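Local coordinates for protein CurH (PDB 3KG7) that probably catalyses the dehydration of a beta-hydroxyacyl intermediate to the unsaturated acyl chain during curacin polyketide biosynthesis, at residues L59-F73 with P228-T240. Numbering follows the deposited sequence.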
ATOM      1  N   LEU C  59      -4.499  -0.141  18.062  1.00 80.69           N
ATOM      2  CA  LEU C  59      -3.768  -0.786  19.138  1.00 79.97           C
ATOM      3  C   LEU C  59      -3.146  -2.091  18.665  1.00 79.66           C
ATOM      4  O   LEU C  59      -2.050  -2.436  19.089  1.00 79.43           O
ATOM      5  CB  LEU C  59      -4.661  -1.024  20.349  1.00 77.82           C
ATOM      6  CG  LEU C  59      -5.225   0.177  21.094  1.00 75.91           C
ATOM      7  CD1 LEU C  59      -6.413  -0.275  21.920  1.00 75.76           C
ATOM      8  CD2 LEU C  59      -4.166   0.822  21.974  1.00 74.09           C
ATOM      9  N   ALA C  60      -3.831  -2.794  17.766  1.00 77.69           N
ATOM     10  CA  ALA C  60      -3.280  -4.015  17.192  1.00 77.05           C
ATOM     11  C   ALA C  60      -2.108  -3.727  16.258  1.00 78.54           C
ATOM     12  O   ALA C  60      -1.187  -4.540  16.154  1.00 80.09           O
ATOM     13  CB  ALA C  60      -4.357  -4.816  16.484  1.00 75.17           C
ATOM     14  N   ALA C  61      -2.121  -2.564  15.606  1.00 78.27           N
ATOM     15  CA  ALA C  61      -1.049  -2.192  14.684  1.00 77.57           C
ATOM     16  C   ALA C  61       0.248  -1.774  15.392  1.00 78.22           C
ATOM     17  O   ALA C  61       1.352  -2.144  14.974  1.00 78.50           O
ATOM     18  CB  ALA C  61      -1.511  -1.102  13.741  1.00 75.90           C
ATOM     19  N   VAL C  62       0.113  -1.005  16.462  1.00 78.20           N
ATOM     20  CA  VAL C  62       1.282  -0.442  17.146  1.00 77.51           C
ATOM     21  C   VAL C  62       1.724  -1.260  18.360  1.00 78.26           C
ATOM     22  O   VAL C  62       2.867  -1.126  18.803  1.00 78.73           O
ATOM     23  CB  VAL C  62       1.049   1.030  17.602  1.00 75.95           C
ATOM     24  CG1 VAL C  62       0.580   1.891  16.435  1.00 76.00           C
ATOM     25  CG2 VAL C  62       0.051   1.097  18.760  1.00 73.58           C
ATOM     26  N   GLY C  63       0.822  -2.087  18.893  1.00 77.37           N
ATOM     27  CA  GLY C  63       1.106  -2.882  20.084  1.00 77.87           C
ATOM     28  C   GLY C  63       0.947  -2.087  21.370  1.00 79.88           C
ATOM     29  O   GLY C  63       1.004  -0.852  21.364  1.00 81.56           O
ATOM     30  N   VAL C  64       0.736  -2.793  22.477  1.00 79.63           N
ATOM     31  CA  VAL C  64       0.603  -2.164  23.798  1.00 78.24           C
ATOM     32  C   VAL C  64       1.867  -2.413  24.602  1.00 77.68           C
ATOM     33  O   VAL C  64       2.580  -3.368  24.312  1.00 80.13           O
ATOM     34  CB  VAL C  64      -0.634  -2.684  24.577  1.00 77.22           C
ATOM     35  CG1 VAL C  64      -1.897  -2.207  23.907  1.00 75.28           C
ATOM     36  CG2 VAL C  64      -0.616  -4.215  24.701  1.00 74.62           C
ATOM     37  N   PRO C  65       2.164  -1.558  25.606  1.00 78.02           N
ATOM     38  CA  PRO C  65       1.380  -0.397  26.052  1.00 76.97           C
ATOM     39  C   PRO C  65       1.387   0.738  25.030  1.00 77.60           C
ATOM     40  O   PRO C  65       2.388   0.961  24.344  1.00 78.66           O
ATOM     41  CB  PRO C  65       2.078   0.041  27.344  1.00 73.98           C
ATOM     42  CG  PRO C  65       3.043  -1.067  27.688  1.00 73.30           C
ATOM     43  CD  PRO C  65       3.404  -1.703  26.392  1.00 74.57           C
ATOM     44  N   ALA C  66       0.256   1.428  24.930  1.00 76.73           N
ATOM     45  CA  ALA C  66       0.056   2.497  23.966  1.00 77.04           C
ATOM     46  C   ALA C  66      -1.040   3.414  24.456  1.00 79.01           C
ATOM     47  O   ALA C  66      -1.847   3.046  25.311  1.00 80.05           O
ATOM     48  CB  ALA C  66      -0.326   1.936  22.603  1.00 78.90           C
ATOM     49  N   ALA C  67      -1.058   4.614  23.894  1.00 79.44           N
ATOM     50  CA  ALA C  67      -2.057   5.619  24.200  1.00 79.32           C
ATOM     51  C   ALA C  67      -2.549   6.216  22.892  1.00 78.43           C
ATOM     52  O   ALA C  67      -1.755   6.534  22.010  1.00 78.47           O
ATOM     53  CB  ALA C  67      -1.461   6.689  25.078  1.00 77.86           C
ATOM     54  N   VAL C  68      -3.862   6.345  22.754  1.00 79.45           N
ATOM     55  CA  VAL C  68      -4.446   6.878  21.519  1.00 81.22           C
ATOM     56  C   VAL C  68      -5.274   8.097  21.846  1.00 81.75           C
ATOM     57  O   VAL C  68      -6.137   8.049  22.722  1.00 84.83           O
ATOM     58  CB  VAL C  68      -5.301   5.839  20.777  1.00 81.96           C
ATOM     59  CG1 VAL C  68      -5.629   6.340  19.391  1.00 82.27           C
ATOM     60  CG2 VAL C  68      -4.555   4.510  20.666  1.00 81.10           C
ATOM     61  N   GLU C  69      -5.003   9.198  21.158  1.00 82.19           N
ATOM     62  CA  GLU C  69      -5.649  10.459  21.505  1.00 84.02           C
ATOM     63  C   GLU C  69      -6.340  11.141  20.329  1.00 82.74           C
ATOM     64  O   GLU C  69      -6.078  10.815  19.172  1.00 81.93           O
ATOM     65  CB  GLU C  69      -4.673  11.405  22.226  1.00 84.62           C
ATOM     66  CG  GLU C  69      -3.290  11.518  21.608  1.00 87.57           C
ATOM     67  CD  GLU C  69      -2.249  12.029  22.598  1.00 90.24           C
ATOM     68  OE1 GLU C  69      -1.461  12.930  22.230  1.00 93.75           O
ATOM     69  OE2 GLU C  69      -2.216  11.534  23.750  1.00 92.17           O
ATOM     70  N   ASP C  70      -7.231  12.080  20.654  1.00 83.53           N
ATOM     71  CA  ASP C  70      -8.044  12.827  19.674  1.00 84.66           C
ATOM     72  C   ASP C  70      -8.713  11.913  18.649  1.00 83.10           C
ATOM     73  O   ASP C  70      -8.491  12.035  17.438  1.00 82.48           O
ATOM     74  CB  ASP C  70      -7.220  13.911  18.978  1.00 88.43           C
ATOM     75  CG  ASP C  70      -6.540  14.841  19.960  1.00 91.57           C
ATOM     76  OD1 ASP C  70      -5.444  14.492  20.459  1.00 91.29           O
ATOM     77  OD2 ASP C  70      -7.106  15.924  20.227  1.00 94.11           O
ATOM     78  N   ILE C  71      -9.522  10.992  19.161  1.00 80.75           N
ATOM     79  CA  ILE C  71     -10.216  10.014  18.341  1.00 80.08           C
ATOM     80  C   ILE C  71     -11.541  10.604  17.893  1.00 80.26           C
ATOM     81  O   ILE C  71     -12.305  11.110  18.716  1.00 81.18           O
ATOM     82  CB  ILE C  71     -10.471   8.695  19.111  1.00 80.52           C
ATOM     83  CG1 ILE C  71      -9.149   8.100  19.625  1.00 78.76           C
ATOM     84  CG2 ILE C  71     -11.206   7.688  18.215  1.00 80.85           C
ATOM     85  CD1 ILE C  71      -9.302   7.174  20.824  1.00 76.71           C
ATOM     86  N   ASN C  72     -11.791  10.564  16.586  1.00 79.58           N
ATOM     87  CA  ASN C  72     -13.084  10.976  16.032  1.00 79.05           C
ATOM     88  C   ASN C  72     -13.696   9.924  15.119  1.00 79.37           C
ATOM     89  O   ASN C  72     -12.992   9.255  14.345  1.00 81.95           O
ATOM     90  CB  ASN C  72     -12.975  12.290  15.263  1.00 80.23           C
ATOM     91  CG  ASN C  72     -12.234  13.359  16.032  1.00 81.03           C
ATOM     92  OD1 ASN C  72     -11.013  13.268  16.218  1.00 81.32           O
ATOM     93  ND2 ASN C  72     -12.959  14.388  16.466  1.00 78.49           N
ATOM     94  N   PHE C  73     -15.010   9.775  15.218  1.00 78.27           N
ATOM     95  CA  PHE C  73     -15.739   8.910  14.308  1.00 77.93           C
ATOM     96  C   PHE C  73     -16.604   9.760  13.400  1.00 78.16           C
ATOM     97  O   PHE C  73     -17.360  10.621  13.859  1.00 78.47           O
ATOM     98  CB  PHE C  73     -16.594   7.895  15.059  1.00 77.63           C
ATOM     99  CG  PHE C  73     -15.909   7.293  16.239  1.00 78.52           C
ATOM    100  CD1 PHE C  73     -14.770   6.510  16.075  1.00 77.89           C
ATOM    101  CD2 PHE C  73     -16.400   7.512  17.526  1.00 78.79           C
ATOM    102  CE1 PHE C  73     -14.125   5.960  17.174  1.00 78.92           C
ATOM    103  CE2 PHE C  73     -15.757   6.958  18.641  1.00 78.69           C
ATOM    104  CZ  PHE C  73     -14.621   6.180  18.462  1.00 78.18           C
ATOM    105  N   PRO C 228     -21.433   6.886  19.188  1.00 81.57           N
ATOM    106  CA  PRO C 228     -20.112   7.372  19.569  1.00 80.12           C
ATOM    107  C   PRO C 228     -19.611   8.413  18.573  1.00 78.46           C
ATOM    108  O   PRO C 228     -19.706   8.213  17.364  1.00 76.79           O
ATOM    109  CB  PRO C 228     -19.249   6.110  19.517  1.00 81.84           C
ATOM    110  CG  PRO C 228     -20.198   5.004  19.822  1.00 82.95           C
ATOM    111  CD  PRO C 228     -21.500   5.412  19.189  1.00 82.20           C
ATOM    112  N   TRP C 229     -19.091   9.521  19.087  1.00 78.43           N
ATOM    113  CA  TRP C 229     -18.722  10.654  18.245  1.00 78.12           C
ATOM    114  C   TRP C 229     -17.247  11.045  18.360  1.00 77.60           C
ATOM    115  O   TRP C 229     -16.600  11.377  17.362  1.00 77.22           O
ATOM    116  CB  TRP C 229     -19.631  11.847  18.548  1.00 78.19           C
ATOM    117  CG  TRP C 229     -19.308  13.077  17.755  1.00 78.17           C
ATOM    118  CD1 TRP C 229     -19.119  13.161  16.401  1.00 78.02           C
ATOM    119  CD2 TRP C 229     -19.148  14.407  18.266  1.00 78.31           C
ATOM    120  NE1 TRP C 229     -18.844  14.459  16.042  1.00 78.35           N
ATOM    121  CE2 TRP C 229     -18.856  15.245  17.166  1.00 78.69           C
ATOM    122  CE3 TRP C 229     -19.218  14.972  19.549  1.00 78.27           C
ATOM    123  CZ2 TRP C 229     -18.635  16.622  17.309  1.00 78.82           C
ATOM    124  CZ3 TRP C 229     -18.995  16.342  19.690  1.00 78.24           C
ATOM    125  CH2 TRP C 229     -18.710  17.150  18.573  1.00 78.33           C
ATOM    126  N   ARG C 230     -16.729  11.031  19.583  1.00 78.23           N
ATOM    127  CA  ARG C 230     -15.305  11.236  19.817  1.00 78.90           C
ATOM    128  C   ARG C 230     -14.866  10.693  21.174  1.00 78.60           C
ATOM    129  O   ARG C 230     -15.681  10.535  22.090  1.00 79.58           O
ATOM    130  CB  ARG C 230     -14.902  12.713  19.641  1.00 79.94           C
ATOM    131  CG  ARG C 230     -15.315  13.656  20.758  1.00 81.35           C
ATOM    132  CD  ARG C 230     -14.754  15.057  20.529  1.00 82.94           C
ATOM    133  NE  ARG C 230     -15.529  16.073  21.252  1.00 86.76           N
ATOM    134  CZ  ARG C 230     -15.365  17.391  21.141  1.00 86.71           C
ATOM    135  NH1 ARG C 230     -14.442  17.907  20.335  1.00 87.29           N
ATOM    136  NH2 ARG C 230     -16.133  18.203  21.848  1.00 86.89           N
ATOM    137  N   VAL C 231     -13.573  10.393  21.272  1.00 78.59           N
ATOM    138  CA  VAL C 231     -12.939   9.929  22.503  1.00 78.43           C
ATOM    139  C   VAL C 231     -11.668  10.745  22.707  1.00 78.89           C
ATOM    140  O   VAL C 231     -10.810  10.784  21.825  1.00 80.96           O
ATOM    141  CB  VAL C 231     -12.573   8.422  22.429  1.00 78.03           C
ATOM    142  CG1 VAL C 231     -11.821   7.978  23.688  1.00 77.92           C
ATOM    143  CG2 VAL C 231     -13.814   7.573  22.228  1.00 76.61           C
ATOM    144  N   LYS C 232     -11.553  11.399  23.857  1.00 79.65           N
ATOM    145  CA  LYS C 232     -10.385  12.222  24.152  1.00 80.76           C
ATOM    146  C   LYS C 232      -9.114  11.380  24.174  1.00 80.18           C
ATOM    147  O   LYS C 232      -8.184  11.647  23.420  1.00 79.43           O
ATOM    148  CB  LYS C 232     -10.582  12.965  25.476  1.00 82.41           C
ATOM    149  CG  LYS C 232      -9.337  13.669  26.020  1.00 85.45           C
ATOM    150  CD  LYS C 232      -9.098  15.039  25.387  1.00 86.55           C
ATOM    151  CE  LYS C 232      -7.793  15.634  25.899  1.00 86.71           C
ATOM    152  NZ  LYS C 232      -7.703  17.086  25.611  1.00 88.58           N
ATOM    153  N   GLU C 233      -9.090  10.358  25.026  1.00 80.99           N
ATOM    154  CA  GLU C 233      -7.918   9.495  25.169  1.00 84.71           C
ATOM    155  C   GLU C 233      -8.329   8.067  25.492  1.00 84.96           C
ATOM    156  O   GLU C 233      -9.342   7.832  26.158  1.00 83.95           O
ATOM    157  CB  GLU C 233      -6.950  10.048  26.234  1.00 87.26           C
ATOM    158  CG  GLU C 233      -5.773   9.126  26.585  1.00 90.06           C
ATOM    159  CD  GLU C 233      -4.414   9.829  26.557  1.00 92.93           C
ATOM    160  OE1 GLU C 233      -4.269  10.828  25.816  1.00 95.18           O
ATOM    161  OE2 GLU C 233      -3.478   9.371  27.255  1.00 92.82           O
HETATM  162  N   MSE C 234      -7.542   7.119  24.996  1.00 85.81           N
HETATM  163  CA  MSE C 234      -7.704   5.716  25.339  1.00 88.09           C
HETATM  164  C   MSE C 234      -6.319   5.110  25.538  1.00 84.86           C
HETATM  165  O   MSE C 234      -5.469   5.165  24.651  1.00 84.21           O
HETATM  166  CB  MSE C 234      -8.490   4.970  24.255  1.00 96.49           C
HETATM  167  CG  MSE C 234      -9.291   3.777  24.770  1.00102.11           C
HETATM  168 SE   MSE C 234      -8.333   2.076  24.699  1.00112.97          SE
HETATM  169  CE  MSE C 234      -9.098   1.130  26.228  1.00103.90           C
ATOM    170  N   THR C 235      -6.082   4.566  26.724  1.00 82.13           N
ATOM    171  CA  THR C 235      -4.805   3.920  27.015  1.00 80.55           C
ATOM    172  C   THR C 235      -5.022   2.462  27.348  1.00 79.79           C
ATOM    173  O   THR C 235      -6.049   2.095  27.926  1.00 80.45           O
ATOM    174  CB  THR C 235      -4.089   4.553  28.210  1.00 80.00           C
ATOM    175  OG1 THR C 235      -4.834   4.287  29.408  1.00 80.02           O
ATOM    176  CG2 THR C 235      -3.930   6.055  28.007  1.00 80.45           C
ATOM    177  N   LEU C 236      -4.050   1.635  26.991  1.00 78.07           N
ATOM    178  CA  LEU C 236      -4.066   0.237  27.377  1.00 77.84           C
ATOM    179  C   LEU C 236      -2.635  -0.227  27.640  1.00 78.73           C
ATOM    180  O   LEU C 236      -1.758  -0.056  26.786  1.00 79.81           O
ATOM    181  CB  LEU C 236      -4.744  -0.608  26.295  1.00 77.57           C
ATOM    182  CG  LEU C 236      -4.892  -2.099  26.603  1.00 77.02           C
ATOM    183  CD1 LEU C 236      -5.782  -2.327  27.831  1.00 75.71           C
ATOM    184  CD2 LEU C 236      -5.412  -2.847  25.391  1.00 75.35           C
ATOM    185  N   SER C 237      -2.403  -0.799  28.822  1.00 78.17           N
ATOM    186  CA  SER C 237      -1.052  -1.190  29.242  1.00 79.24           C
ATOM    187  C   SER C 237      -0.669  -2.578  28.754  1.00 80.14           C
ATOM    188  O   SER C 237       0.490  -2.815  28.419  1.00 80.59           O
ATOM    189  CB  SER C 237      -0.899  -1.147  30.760  1.00 78.82           C
ATOM    190  OG  SER C 237      -1.351   0.084  31.280  1.00 83.73           O
ATOM    191  N   HIS C 238      -1.631  -3.500  28.733  1.00 80.34           N
ATOM    192  CA  HIS C 238      -1.382  -4.863  28.251  1.00 81.89           C
ATOM    193  C   HIS C 238      -2.665  -5.504  27.718  1.00 81.35           C
ATOM    194  O   HIS C 238      -3.741  -4.930  27.866  1.00 81.82           O
ATOM    195  CB  HIS C 238      -0.704  -5.734  29.327  1.00 83.14           C
ATOM    196  CG  HIS C 238      -1.415  -5.753  30.643  1.00 83.85           C
ATOM    197  ND1 HIS C 238      -2.569  -6.475  30.853  1.00 85.12           N
ATOM    198  CD2 HIS C 238      -1.125  -5.154  31.822  1.00 84.19           C
ATOM    199  CE1 HIS C 238      -2.966  -6.310  32.102  1.00 86.32           C
ATOM    200  NE2 HIS C 238      -2.106  -5.514  32.712  1.00 85.69           N
ATOM    201  N   PRO C 239      -2.555  -6.687  27.080  1.00 80.11           N
ATOM    202  CA  PRO C 239      -3.738  -7.324  26.526  1.00 79.17           C
ATOM    203  C   PRO C 239      -4.774  -7.612  27.602  1.00 80.00           C
ATOM    204  O   PRO C 239      -4.411  -7.855  28.758  1.00 80.06           O
ATOM    205  CB  PRO C 239      -3.195  -8.642  25.971  1.00 78.73           C
ATOM    206  CG  PRO C 239      -1.768  -8.392  25.736  1.00 79.49           C
ATOM    207  CD  PRO C 239      -1.347  -7.494  26.839  1.00 78.59           C
ATOM    208  N   THR C 240      -6.051  -7.581  27.225  1.00 80.63           N
ATOM    209  CA  THR C 240      -7.130  -7.920  28.156  1.00 81.24           C
ATOM    210  C   THR C 240      -7.039  -9.383  28.582  1.00 80.79           C
ATOM    211  O   THR C 240      -6.770 -10.255  27.757  1.00 79.94           O
ATOM    212  CB  THR C 240      -8.534  -7.665  27.562  1.00 81.40           C
ATOM    213  OG1 THR C 240      -8.740  -8.525  26.443  1.00 84.06           O
ATOM    214  CG2 THR C 240      -8.669  -6.239  27.105  1.00 81.76           C
TER
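Phe-73 turns the rim of its ring to the backbone of the facing strand: CD2 lies 3.4 Å from Pro-228 O, the amide nitrogen of Trp-229 sits at the edge in the ring plane, and CE2 meets Pro-228 CB at 3.7 Å. With CG anti to the carbonyl carbon (chi1 -42°), the ring also brings CZ obliquely up to Val-231 CG2. A serine in its place would probably leave Pro-228 CB and the Val-231 methyl without this apolar cover and open a gap between them. Next along, Ile-71 and Val-231 run alongside each other from the same face of the sheet, and CD1 of Ile-71 reaches Val-231 CB at 3.9 Å. The strands carrying these residues run antiparallel and join the two halves of the double hotdog fold, each half supplying one strand. Their pairing turns a corner at Asp-70 and Lys-232, where the Asp-70 amide still bonds to Lys-232 O. Beyond it, the side chains of Leu-59 and selenomethionine Met-234 meet roughly perpendicular, with Leu-59 CD1 4.1 Å from the selenium of Met-234, while Val-64 CG1 rests against Leu-236 CD2 (3.9 Å). On the other face the carboxylates of Glu-69 and Glu-233 have planes 33° apart, and Glu-69 OE2 faces Glu-233 OE1 at 3.0 Å, two acceptors without a hydrogen bond; Lys-100 forms a salt bridge to Glu-69 OE1, which would probably favour the charged form of Glu-69.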